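Local coordinates for protein choline dehydrogenase and related flavoproteins (Aspergillus oryzae, PDB 3Q9T) that is a formate oxidase of the glucose-methanol-choline family that oxidises formate with oxygen, using a bound 8-formyl-FAD cofactor, at residues D110-F115 with S544-I549; V295-V300 with K519-G524. All blocks are in the same frame, centred on the assembly; numbering follows the deposited sequence. Where two conformers were deposited one is given.

How the interactions relate
Both interactions join the N-terminal part of this GMC oxidoreductase to its C-terminal part. They lie on the same side of the chain's centre, with their own centres about 15 Å apart. They also touch. Gln523 of interaction 2 places NE2 3.0 Å from Glu114 O of interaction 1, probably as a hydrogen bond, and the same NE2 lies 3.7 Å from Phe115 CD1. Interaction 1 is the nearer to the cofactor: the side chain of Ile546 is about 7 Å from the bound 8-formyl-FAD at the nearest atoms. Interaction 2 lies away from the cofactor site. The first contact is chiefly apolar, the second chiefly polar and water-bridged.

Interaction 1 (D110-F115 with S544-I549); sequences DQWEEF and SVIPII
Pro547 touches the rings of both Trp112 and Phe115. Its CD lies over the centre of the Trp112 six-membered ring, 3.6 Å from the centroid and only 6° off the ring normal. A different edge of the pyrrolidine, at CB, meets Phe115: Pro547 CB lies 3.8 Å from the centroid of the Phe115 ring, offset toward the rim. Both are CH-pi contacts. In Trp112, a chi1 of -70° turns the indole back past the backbone N. This brings it against the loop 544-549, where the Trp112 and Pro547 side chains cross at about a right angle.

The indole N-H also points into this loop. Trp112 NE1 lies 3.1 Å from Ile548 O, in a weak, bent hydrogen bond of 131°. At the benzo end, Trp112 CZ2 packs on Ile546 CG2 at 3.6 Å. Ile548 has an extended side chain, which carries CD1 to within 3.5 Å of Gln111 CB. On the way, Ile548 CG1 passes Phe115 CE2 at 4.0 Å, with the two side chains roughly perpendicular.

Phe109 meets the Trp112 ring as well, while Phe115 touches Leu517. The 110-115 segment opens with a type I turn, from Asp110 to Glu113, and runs into helix 113-116. Ile546 touches Ser557 and Val558 of helix 555-572 and lies close to the FAD-binding Ala543. Two CH-pi contacts from one proline, to two rings set at a steep angle, hold the turn and helix 113-116 on the loop between strand 538-540 and helix 555-572, beside the FAD site of the Rossmann-type fold.

Interaction 2 (V295-V300 with K519-G524); sequences VDSRHV and KNIDQG
With chi1 at -75°, the His299 imidazole stands opposite its own carbonyl carbon and reaches the loop 519-524. Ile521 comes the other way, with CG1 anti to the backbone N (chi1 -157°), and its extended chain reaches Val295 and Ser297.

The imidazole lies against the backbone. His299 NE2 donates to Asp522 O at 2.9 Å with an angle of 147°; the donor stands above the carbonyl plane of Asp522. Gln523 O sits 3.2 Å above the plane of the His299 ring, over its centre. That oxygen accepts a hydrogen bond from Arg516. Next to this polar part, Ile521 CD1 packs obliquely on Val295 CG1 at 3.5 Å.

Two waters fill in between the backbones. Water 1 donates to Ser297 OG at 2.8 Å and to Gly524 O, and accepts from His299 N. Water 2 accepts from Arg298 N at 2.7 Å and donates to Ile521 O at 2.8 Å. At the solvent-exposed side of the contact, Arg298 NH2 and Asp522 OD1 form a salt bridge, modelled at 2.4 Å. This is too short to trust in detail. Arg298 has two deposited conformers, and both residues touch a crystal neighbour.

Strand 295-296 pairs in parallel with 280-281, and Asp296 OD2 takes a hydrogen bond from Thr283 N. The contact joins the turn after this strand to the loop before strand 538-540. His299 ND1 is hydrogen-bonded to Asn303 ND2, so both imidazole nitrogens are engaged, consistent with a neutral ring protonated at NE2.

Interaction 1 (D110-F115 with S544-I549)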
loop_
_atom_site.group_PDB
_atom_site.type_symbol
_atom_site.label_atom_id
_atom_site.label_comp_id
_atom_site.label_asym_id
_atom_site.label_seq_id
_atom_site.Cartn_x
_atom_site.Cartn_y
_atom_site.Cartn_z
ATOM N N ASP A 110 10.912 32.009 -12.524
ATOM C CA ASP A 110 10.416 33.364 -12.437
ATOM C C ASP A 110 9.254 33.460 -11.463
ATOM O O ASP A 110 9.074 34.488 -10.825
ATOM C CB ASP A 110 10.000 33.899 -13.814
ATOM C CG ASP A 110 11.173 34.453 -14.603
ATOM O OD1 ASP A 110 12.258 34.667 -14.006
ATOM O OD2 ASP A 110 11.002 34.689 -15.817
ATOM N N GLN A 111 8.459 32.397 -11.343
ATOM C CA GLN A 111 7.310 32.421 -10.441
ATOM C C GLN A 111 7.730 32.267 -8.980
ATOM O O GLN A 111 6.929 32.465 -8.083
ATOM C CB GLN A 111 6.274 31.364 -10.825
ATOM C CG GLN A 111 5.812 31.448 -12.265
ATOM C CD GLN A 111 5.333 32.831 -12.645
ATOM O OE1 GLN A 111 4.276 33.274 -12.198
ATOM N NE2 GLN A 111 6.109 33.524 -13.477
ATOM N N TRP A 112 8.989 31.917 -8.742
ATOM C CA TRP A 112 9.479 31.917 -7.366
ATOM C C TRP A 112 9.394 33.335 -6.785
ATOM O O TRP A 112 9.389 33.521 -5.567
ATOM C CB TRP A 112 10.910 31.406 -7.274
ATOM C CG TRP A 112 11.090 29.927 -7.540
ATOM C CD1 TRP A 112 10.283 29.116 -8.278
ATOM C CD2 TRP A 112 12.159 29.097 -7.061
ATOM N NE1 TRP A 112 10.778 27.833 -8.288
ATOM C CE2 TRP A 112 11.932 27.798 -7.552
ATOM C CE3 TRP A 112 13.279 29.330 -6.254
ATOM C CZ2 TRP A 112 12.786 26.732 -7.272
ATOM C CZ3 TRP A 112 14.134 28.272 -5.980
ATOM C CH2 TRP A 112 13.880 26.987 -6.487
ATOM N N GLU A 113 9.306 34.335 -7.660
ATOM C CA GLU A 113 9.266 35.716 -7.201
ATOM C C GLU A 113 8.195 35.931 -6.133
ATOM O O GLU A 113 8.385 36.691 -5.191
ATOM C CB GLU A 113 9.021 36.680 -8.364
ATOM C CG GLU A 113 8.678 38.082 -7.884
ATOM C CD GLU A 113 8.846 39.139 -8.952
ATOM O OE1 GLU A 113 9.160 38.785 -10.108
ATOM O OE2 GLU A 113 8.675 40.334 -8.630
ATOM N N GLU A 114 7.065 35.257 -6.305
ATOM C CA GLU A 114 5.939 35.363 -5.386
ATOM C C GLU A 114 6.323 34.942 -3.977
ATOM O O GLU A 114 5.684 35.332 -3.005
ATOM C CB GLU A 114 4.803 34.483 -5.878
ATOM C CG GLU A 114 3.584 34.484 -4.982
ATOM C CD GLU A 114 2.540 33.491 -5.455
ATOM O OE1 GLU A 114 2.802 32.801 -6.464
ATOM O OE2 GLU A 114 1.463 33.398 -4.822
ATOM N N PHE A 115 7.377 34.143 -3.871
ATOM C CA PHE A 115 7.814 33.660 -2.574
ATOM C C PHE A 115 9.091 34.348 -2.128
ATOM O O PHE A 115 9.246 34.672 -0.955
ATOM C CB PHE A 115 8.026 32.144 -2.624
ATOM C CG PHE A 115 6.781 31.376 -2.948
ATOM C CD1 PHE A 115 5.979 30.867 -1.936
ATOM C CD2 PHE A 115 6.396 31.183 -4.265
ATOM C CE1 PHE A 115 4.833 30.159 -2.240
ATOM C CE2 PHE A 115 5.249 30.483 -4.578
ATOM C CZ PHE A 115 4.462 29.966 -3.575
ATOM N N SER A 544 13.723 21.489 0.846
ATOM C CA SER A 544 12.451 21.833 1.508
ATOM C C SER A 544 12.143 23.304 1.339
ATOM O O SER A 544 11.040 23.788 1.593
ATOM C CB SER A 544 12.473 21.444 2.990
ATOM O OG SER A 544 13.597 21.978 3.651
ATOM N N VAL A 545 13.168 24.001 0.884
ATOM C CA VAL A 545 13.149 25.422 0.699
ATOM C C VAL A 545 12.432 25.783 -0.604
ATOM O O VAL A 545 11.803 26.842 -0.709
ATOM C CB VAL A 545 14.615 25.903 0.723
ATOM C CG1 VAL A 545 14.932 26.840 -0.410
ATOM C CG2 VAL A 545 14.954 26.473 2.087
ATOM N N ILE A 546 12.506 24.872 -1.570
ATOM C CA ILE A 546 11.960 25.057 -2.924
ATOM C C ILE A 546 10.449 25.287 -2.963
ATOM O O ILE A 546 9.672 24.423 -2.565
ATOM C CB ILE A 546 12.350 23.866 -3.818
ATOM C CG1 ILE A 546 13.876 23.811 -3.946
ATOM C CG2 ILE A 546 11.701 23.969 -5.185
ATOM C CD1 ILE A 546 14.413 22.513 -4.600
ATOM N N PRO A 547 10.031 26.472 -3.431
ATOM C CA PRO A 547 8.624 26.896 -3.366
ATOM C C PRO A 547 7.741 26.452 -4.557
ATOM O O PRO A 547 6.524 26.424 -4.425
ATOM C CB PRO A 547 8.731 28.422 -3.327
ATOM C CG PRO A 547 9.966 28.705 -4.133
ATOM C CD PRO A 547 10.918 27.550 -3.915
ATOM N N ILE A 548 8.348 26.147 -5.696
ATOM C CA ILE A 548 7.637 25.623 -6.865
ATOM C C ILE A 548 8.567 24.615 -7.534
ATOM O O ILE A 548 9.666 24.972 -7.958
ATOM C CB ILE A 548 7.330 26.717 -7.889
ATOM C CG1 ILE A 548 6.516 27.842 -7.262
ATOM C CG2 ILE A 548 6.564 26.132 -9.080
ATOM C CD1 ILE A 548 6.179 28.944 -8.241
ATOM N N ILE A 549 8.152 23.358 -7.612
ATOM C CA ILE A 549 9.077 22.299 -8.050
ATOM C C ILE A 549 9.515 22.496 -9.511
ATOM O O ILE A 549 8.696 22.755 -10.378
ATOM C CB ILE A 549 8.452 20.891 -7.858
ATOM C CG1 ILE A 549 9.517 19.798 -8.022
ATOM C CG2 ILE A 549 7.270 20.702 -8.820
ATOM C CD1 ILE A 549 8.960 18.346 -7.855
#

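Interaction 2 (V295-V300 with K519-G524)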
loop_
_atom_site.group_PDB
_atom_site.type_symbol
_atom_site.label_atom_id
_atom_site.label_comp_id
_atom_site.label_asym_id
_atom_site.label_seq_id
_atom_site.Cartn_x
_atom_site.Cartn_y
_atom_site.Cartn_z
ATOM N N VAL A 295 7.750 28.628 18.125
ATOM C CA VAL A 295 7.206 29.440 17.047
ATOM C C VAL A 295 6.087 28.687 16.352
ATOM O O VAL A 295 6.298 27.599 15.849
ATOM C CB VAL A 295 8.299 29.783 15.995
ATOM C CG1 VAL A 295 7.690 30.494 14.784
ATOM C CG2 VAL A 295 9.408 30.618 16.623
ATOM N N ASP A 296 4.891 29.259 16.323
ATOM C CA ASP A 296 3.805 28.639 15.587
ATOM C C ASP A 296 4.019 28.894 14.087
ATOM O O ASP A 296 3.646 29.947 13.566
ATOM C CB ASP A 296 2.442 29.156 16.070
ATOM C CG ASP A 296 1.270 28.467 15.374
ATOM O OD1 ASP A 296 0.168 29.051 15.323
ATOM O OD2 ASP A 296 1.446 27.338 14.871
ATOM N N SER A 297 4.647 27.929 13.414
ATOM C CA SER A 297 4.976 28.045 11.999
ATOM C C SER A 297 4.148 27.024 11.216
ATOM O O SER A 297 4.562 25.877 11.023
ATOM C CB SER A 297 6.480 27.819 11.800
ATOM O OG SER A 297 6.891 28.189 10.498
ATOM N N ARG A 298 2.980 27.458 10.761
ATOM C CA ARG A 298 1.970 26.583 10.146
ATOM C C ARG A 298 2.462 25.777 8.949
ATOM O O ARG A 298 1.940 24.706 8.655
ATOM C CB ARG A 298 0.752 27.396 9.688
ATOM C CG ARG A 298 0.083 28.243 10.759
ATOM C CD ARG A 298 -1.375 28.552 10.373
ATOM N NE ARG A 298 -1.608 29.859 9.746
ATOM C CZ ARG A 298 -0.779 30.489 8.915
ATOM N NH1 ARG A 298 0.381 29.964 8.567
ATOM N NH2 ARG A 298 -1.125 31.661 8.417
ATOM N N HIS A 299 3.447 26.312 8.237
ATOM C CA HIS A 299 3.845 25.725 6.967
ATOM C C HIS A 299 4.893 24.621 7.094
ATOM O O HIS A 299 5.249 23.981 6.103
ATOM C CB HIS A 299 4.318 26.829 5.995
ATOM C CG HIS A 299 3.199 27.635 5.414
ATOM N ND1 HIS A 299 2.477 27.223 4.311
ATOM C CD2 HIS A 299 2.656 28.814 5.799
ATOM C CE1 HIS A 299 1.545 28.118 4.039
ATOM N NE2 HIS A 299 1.635 29.095 4.922
ATOM N N VAL A 300 5.405 24.408 8.304
ATOM C CA VAL A 300 6.470 23.434 8.491
ATOM C C VAL A 300 5.970 22.014 8.209
ATOM O O VAL A 300 5.019 21.545 8.834
ATOM C CB VAL A 300 7.069 23.504 9.910
ATOM C CG1 VAL A 300 8.054 22.343 10.127
ATOM C CG2 VAL A 300 7.753 24.855 10.142
ATOM N N LYS A 519 7.811 35.183 1.984
ATOM C CA LYS A 519 7.974 36.560 2.431
ATOM C C LYS A 519 7.621 36.762 3.906
ATOM O O LYS A 519 8.055 37.731 4.509
ATOM C CB LYS A 519 7.179 37.517 1.538
ATOM C CG LYS A 519 7.808 37.669 0.149
ATOM C CD LYS A 519 6.873 38.353 -0.825
ATOM C CE LYS A 519 7.622 38.769 -2.092
ATOM N NZ LYS A 519 6.670 39.147 -3.178
ATOM N N ASN A 520 6.848 35.845 4.482
ATOM C CA ASN A 520 6.474 35.937 5.892
ATOM C C ASN A 520 5.963 34.597 6.362
ATOM O O ASN A 520 5.706 33.711 5.551
ATOM C CB ASN A 520 5.366 36.969 6.092
ATOM C CG ASN A 520 4.178 36.689 5.218
ATOM O OD1 ASN A 520 3.493 35.668 5.376
ATOM N ND2 ASN A 520 3.929 37.579 4.270
ATOM N N ILE A 521 5.765 34.467 7.667
ATOM C CA ILE A 521 5.454 33.164 8.251
ATOM C C ILE A 521 4.062 32.658 7.893
ATOM O O ILE A 521 3.746 31.483 8.094
ATOM C CB ILE A 521 5.674 33.170 9.786
ATOM C CG1 ILE A 521 5.904 31.743 10.302
ATOM C CG2 ILE A 521 4.526 33.889 10.508
ATOM C CD1 ILE A 521 6.373 31.688 11.732
ATOM N N ASP A 522 3.229 33.534 7.343
ATOM C CA ASP A 522 1.897 33.115 6.914
ATOM C C ASP A 522 1.927 32.501 5.527
ATOM O O ASP A 522 0.952 31.886 5.085
ATOM C CB ASP A 522 0.902 34.277 6.973
ATOM C CG ASP A 522 0.457 34.580 8.395
ATOM O OD1 ASP A 522 0.132 33.627 9.126
ATOM O OD2 ASP A 522 0.451 35.764 8.790
ATOM N N GLN A 523 3.062 32.642 4.855
ATOM C CA GLN A 523 3.207 32.099 3.520
ATOM C C GLN A 523 4.129 30.889 3.504
ATOM O O GLN A 523 3.932 29.968 2.718
ATOM C CB GLN A 523 3.733 33.171 2.562
ATOM C CG GLN A 523 3.770 32.740 1.110
ATOM C CD GLN A 523 4.463 33.759 0.225
ATOM O OE1 GLN A 523 5.386 34.449 0.664
ATOM N NE2 GLN A 523 4.016 33.866 -1.026
ATOM N N GLY A 524 5.144 30.888 4.363
ATOM C CA GLY A 524 6.144 29.836 4.318
ATOM C C GLY A 524 6.947 29.772 5.598
ATOM O O GLY A 524 6.591 30.425 6.574
HETATM O O HOH W 1 5.196 28.693 8.374
HETATM O O HOH W 2 2.529 30.092 10.211
#